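Local coordinates for protein N-acetylmuramoyl-L-alanine amidase AmiD (Escherichia coli, PDB 3D2Y) that hydrolyses, with a catalytic zinc ion, the amide bond between N-acetylmuramoyl residues and L-amino acids in certain cell-wall glycopeptides, at residues K135-I138 with A139-H142. Numbering follows the deposited sequence.
Sequences KDII and ARYH
Two different first torsions bring R140 and Y141 to I137 on the last turn of helix 124-141. R140 sends CG anti to its backbone N (chi1 -175°), and further bends along its chain curl the guanidinium back over the preceding turn; Y141 instead keeps CG beside its own N (chi1 -55°). NH2 of R140 thus lies 3.9 Å from CG1 of I137, while the carbonyl O of D136 sits over one face of the guanidinium. On the tyrosine side, CD2 of Y141 approaches CG2 of I137 at 4.1 Å, and CG of R140 rests on one face of the phenol ring. One shared outside partner meets both polar ends: E78 forms a salt bridge with NH2 of R140 and a hydrogen bond with OH of Y141. The carboxylate of D136 stays apart from this pairing, its OD2 5.4 Å from NH1 of R140. The backbone bonds from A139 N to K135 O and from R140 N to D136 O are both 2.9 Å, and the next, Y141 N to I137 O, is longer at 3.3 Å; H142 then leaves helical geometry with positive phi (51°). I137 is buried against I101 and I103 of strand 100-105, with Y141 also touching I101. The i to i+3 and i to i+4 spacing is that of any alpha-helix; here it sits in the closing turn of a helix whose I137 faces the central sheet of the PGRP-like zinc amidase fold.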
loop_
_atom_site.group_PDB
_atom_site.type_symbol
_atom_site.label_atom_id
_atom_site.label_comp_id
_atom_site.label_asym_id
_atom_site.label_seq_id
_atom_site.Cartn_x
_atom_site.Cartn_y
_atom_site.Cartn_z
ATOM N N LYS A 135 9.915 6.610 -5.369
ATOM C CA LYS A 135 10.320 6.565 -6.776
ATOM C C LYS A 135 11.532 5.645 -6.968
ATOM O O LYS A 135 11.576 4.854 -7.906
ATOM C CB LYS A 135 10.601 7.980 -7.328
ATOM C CG LYS A 135 9.314 8.796 -7.497
ATOM C CD LYS A 135 9.559 10.200 -8.000
ATOM C CE LYS A 135 9.247 10.290 -9.481
ATOM N NZ LYS A 135 8.729 11.672 -9.851
ATOM N N ASP A 136 12.507 5.734 -6.066
ATOM C CA ASP A 136 13.709 4.950 -6.199
ATOM C C ASP A 136 13.360 3.486 -6.034
ATOM O O ASP A 136 13.802 2.632 -6.828
ATOM C CB ASP A 136 14.772 5.339 -5.179
ATOM C CG ASP A 136 15.522 6.623 -5.549
ATOM O OD1 ASP A 136 15.373 7.188 -6.674
ATOM O OD2 ASP A 136 16.278 7.062 -4.673
ATOM N N ILE A 137 12.535 3.197 -5.046
ATOM C CA ILE A 137 12.127 1.812 -4.776
ATOM C C ILE A 137 11.373 1.194 -5.941
ATOM O O ILE A 137 11.716 0.077 -6.406
ATOM C CB ILE A 137 11.321 1.689 -3.442
ATOM C CG1 ILE A 137 12.203 2.112 -2.280
ATOM C CG2 ILE A 137 10.925 0.219 -3.213
ATOM C CD1 ILE A 137 11.394 2.373 -1.005
ATOM N N ILE A 138 10.380 1.938 -6.431
ATOM C CA ILE A 138 9.585 1.557 -7.601
ATOM C C ILE A 138 10.455 1.339 -8.863
ATOM O O ILE A 138 10.268 0.349 -9.561
ATOM C CB ILE A 138 8.458 2.596 -7.847
ATOM C CG1 ILE A 138 7.397 2.493 -6.733
ATOM C CG2 ILE A 138 7.899 2.456 -9.262
ATOM C CD1 ILE A 138 6.595 3.749 -6.497
ATOM N N ALA A 139 11.423 2.231 -9.131
ATOM C CA ALA A 139 12.400 2.017 -10.213
ATOM C C ALA A 139 13.245 0.768 -10.040
ATOM O O ALA A 139 13.464 0.003 -11.016
ATOM C CB ALA A 139 13.328 3.280 -10.411
ATOM N N ARG A 140 13.755 0.580 -8.820
ATOM C CA ARG A 140 14.715 -0.485 -8.550
ATOM C C ARG A 140 14.141 -1.880 -8.901
ATOM O O ARG A 140 14.851 -2.723 -9.487
ATOM C CB ARG A 140 15.177 -0.399 -7.093
ATOM C CG ARG A 140 16.260 -1.383 -6.742
ATOM C CD ARG A 140 17.205 -0.823 -5.735
ATOM N NE ARG A 140 16.510 -0.307 -4.568
ATOM C CZ ARG A 140 16.590 0.946 -4.132
ATOM N NH1 ARG A 140 17.373 1.825 -4.744
ATOM N NH2 ARG A 140 15.900 1.310 -3.057
ATOM N N TYR A 141 12.854 -2.079 -8.578
ATOM C CA TYR A 141 12.170 -3.393 -8.654
ATOM C C TYR A 141 11.110 -3.473 -9.722
ATOM O O TYR A 141 10.436 -4.501 -9.880
ATOM C CB TYR A 141 11.615 -3.816 -7.280
ATOM C CG TYR A 141 12.690 -3.826 -6.240
ATOM C CD1 TYR A 141 13.748 -4.747 -6.311
ATOM C CD2 TYR A 141 12.707 -2.868 -5.225
ATOM C CE1 TYR A 141 14.755 -4.753 -5.359
ATOM C CE2 TYR A 141 13.718 -2.860 -4.282
ATOM C CZ TYR A 141 14.729 -3.797 -4.346
ATOM O OH TYR A 141 15.750 -3.785 -3.416
ATOM N N HIS A 142 10.975 -2.379 -10.465
ATOM C CA HIS A 142 9.905 -2.202 -11.451
ATOM C C HIS A 142 8.510 -2.476 -10.881
ATOM O O HIS A 142 7.712 -3.239 -11.443
ATOM C CB HIS A 142 10.158 -3.072 -12.670
ATOM C CG HIS A 142 11.162 -2.508 -13.615
ATOM N ND1 HIS A 142 12.515 -2.521 -13.360
ATOM C CD2 HIS A 142 11.009 -1.904 -14.818
ATOM C CE1 HIS A 142 13.153 -1.953 -14.366
ATOM N NE2 HIS A 142 12.264 -1.576 -15.268
#